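Local coordinates for protein OXA-46 oxacillinase (Pseudomonas aeruginosa, PDB 3IF6) that probably hydrolyses beta-lactam antibiotics to substituted beta-amino acids, as a class D serine beta-lactamase of the oxacillinase type, at residues K130-E134 and D135-R139. Sequence-based numbering, arbitrary orientation.
Sequences KDIGE and DKARR
Glu134 and Arg138 form an i to i+4 salt bridge on helix 122-144 of the class D beta-lactamase fold, starting at the residue after Gly133, where the backbone departs from helical angles. Arg138 starts over the Glu134 carbonyl and then crosses the Glu134 side chain at a slant. Arg138 CB is 3.5 Å from Glu134 O, and Arg138 CG comes closer to the same carbonyl; Arg138 CD passes Glu134 CG at 3.8 Å, and Arg138 NE donates to Glu134 OE1 over 2.9 Å. The Arg138 chain is extended from CG to NE, while Glu134 has CG opposite its own backbone N (chi1 173°), which carries the carboxylate forward to the NE edge. NE reaches OE1 on its anti side, but 32° out of the carboxylate plane. Arg138 NH1 makes a second bond, to Pro151 O, which together with the one at NE should restrict rotation of the guanidinium.

Gly133 has a positive phi of 71°, and there a water bridges the break, donating to Ile132 O and accepting from Lys136 N. Towards helix 75-84, Ile132 packs against His78 and Phe81, and Ile132 CG2 also rests 4.0 Å from Ala137 CB. Normal helical bonding resumes with Ala137 N to Gly133 O, followed by Arg138 N to Glu134 O at 2.9 Å.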
loop_
_atom_site.group_PDB
_atom_site.type_symbol
_atom_site.label_atom_id
_atom_site.label_comp_id
_atom_site.label_asym_id
_atom_site.label_seq_id
_atom_site.Cartn_x
_atom_site.Cartn_y
_atom_site.Cartn_z
ATOM N N LYS B 130 -24.179 -11.218 -5.558
ATOM C CA LYS B 130 -24.793 -12.479 -5.980
ATOM C C LYS B 130 -24.265 -13.683 -5.142
ATOM O O LYS B 130 -25.041 -14.343 -4.426
ATOM C CB LYS B 130 -24.514 -12.677 -7.481
ATOM C CG LYS B 130 -25.704 -13.036 -8.376
ATOM C CD LYS B 130 -26.730 -11.871 -8.512
ATOM C CE LYS B 130 -26.286 -10.682 -9.434
ATOM N NZ LYS B 130 -26.086 -9.392 -8.680
ATOM N N ASP B 131 -22.955 -13.929 -5.203
ATOM C CA ASP B 131 -22.332 -15.100 -4.583
ATOM C C ASP B 131 -22.383 -15.092 -3.062
ATOM O O ASP B 131 -22.583 -16.141 -2.424
ATOM C CB ASP B 131 -20.881 -15.247 -5.050
ATOM C CG ASP B 131 -20.772 -15.636 -6.519
ATOM O OD1 ASP B 131 -21.803 -15.988 -7.156
ATOM O OD2 ASP B 131 -19.640 -15.589 -7.046
ATOM N N ILE B 132 -22.193 -13.917 -2.475
ATOM C CA ILE B 132 -22.350 -13.743 -1.030
ATOM C C ILE B 132 -23.794 -14.062 -0.602
ATOM O O ILE B 132 -24.011 -14.703 0.429
ATOM C CB ILE B 132 -21.946 -12.320 -0.586
ATOM C CG1 ILE B 132 -20.443 -12.096 -0.827
ATOM C CG2 ILE B 132 -22.311 -12.076 0.882
ATOM C CD1 ILE B 132 -20.019 -10.641 -0.801
ATOM N N GLY B 133 -24.767 -13.619 -1.399
ATOM C CA GLY B 133 -26.175 -13.820 -1.106
ATOM C C GLY B 133 -26.668 -12.980 0.061
ATOM O O GLY B 133 -25.873 -12.514 0.896
ATOM N N GLU B 134 -27.989 -12.813 0.130
ATOM C CA GLU B 134 -28.635 -12.005 1.168
ATOM C C GLU B 134 -28.232 -12.373 2.599
ATOM O O GLU B 134 -27.834 -11.504 3.372
ATOM C CB GLU B 134 -30.165 -12.048 1.015
ATOM C CG GLU B 134 -30.902 -11.371 2.166
ATOM C CD GLU B 134 -32.418 -11.631 2.187
ATOM O OE1 GLU B 134 -33.032 -11.476 3.273
ATOM O OE2 GLU B 134 -32.984 -11.968 1.118
ATOM N N ASP B 135 -28.341 -13.656 2.951
ATOM C CA ASP B 135 -28.243 -14.065 4.363
ATOM C C ASP B 135 -26.841 -13.818 4.945
ATOM O O ASP B 135 -26.718 -13.361 6.087
ATOM C CB ASP B 135 -28.706 -15.533 4.580
ATOM C CG ASP B 135 -30.200 -15.785 4.179
ATOM O OD1 ASP B 135 -31.047 -14.837 4.203
ATOM O OD2 ASP B 135 -30.528 -16.958 3.848
ATOM N N LYS B 136 -25.794 -14.102 4.165
ATOM C CA LYS B 136 -24.425 -13.857 4.635
ATOM C C LYS B 136 -24.141 -12.371 4.690
ATOM O O LYS B 136 -23.491 -11.906 5.619
ATOM C CB LYS B 136 -23.387 -14.554 3.770
ATOM C CG LYS B 136 -22.383 -15.349 4.590
ATOM C CD LYS B 136 -21.420 -16.144 3.732
ATOM C CE LYS B 136 -22.135 -17.021 2.737
ATOM N NZ LYS B 136 -21.160 -17.608 1.755
ATOM N N ALA B 137 -24.670 -11.629 3.719
ATOM C CA ALA B 137 -24.483 -10.176 3.650
ATOM C C ALA B 137 -25.079 -9.475 4.871
ATOM O O ALA B 137 -24.439 -8.601 5.467
ATOM C CB ALA B 137 -25.068 -9.618 2.350
ATOM N N ARG B 138 -26.300 -9.878 5.238
ATOM C CA ARG B 138 -26.981 -9.384 6.433
ATOM C C ARG B 138 -26.183 -9.707 7.685
ATOM O O ARG B 138 -26.051 -8.877 8.574
ATOM C CB ARG B 138 -28.391 -9.981 6.520
ATOM C CG ARG B 138 -29.342 -9.519 5.419
ATOM C CD ARG B 138 -30.802 -9.922 5.719
ATOM N NE ARG B 138 -31.778 -9.366 4.771
ATOM C CZ ARG B 138 -32.279 -8.135 4.845
ATOM N NH1 ARG B 138 -31.907 -7.316 5.819
ATOM N NH2 ARG B 138 -33.153 -7.718 3.932
ATOM N N ARG B 139 -25.642 -10.919 7.728
ATOM C CA ARG B 139 -24.846 -11.424 8.849
ATOM C C ARG B 139 -23.553 -10.619 9.017
ATOM O O ARG B 139 -23.214 -10.189 10.125
ATOM C CB ARG B 139 -24.560 -12.930 8.657
ATOM C CG ARG B 139 -24.224 -13.722 9.934
ATOM C CD ARG B 139 -23.375 -14.998 9.629
ATOM N NE ARG B 139 -21.985 -14.652 9.256
ATOM C CZ ARG B 139 -21.010 -15.525 8.975
ATOM N NH1 ARG B 139 -21.235 -16.834 9.005
ATOM N NH2 ARG B 139 -19.804 -15.082 8.648
HETATM O O HOH W 1 -26.175 -15.645 2.107
#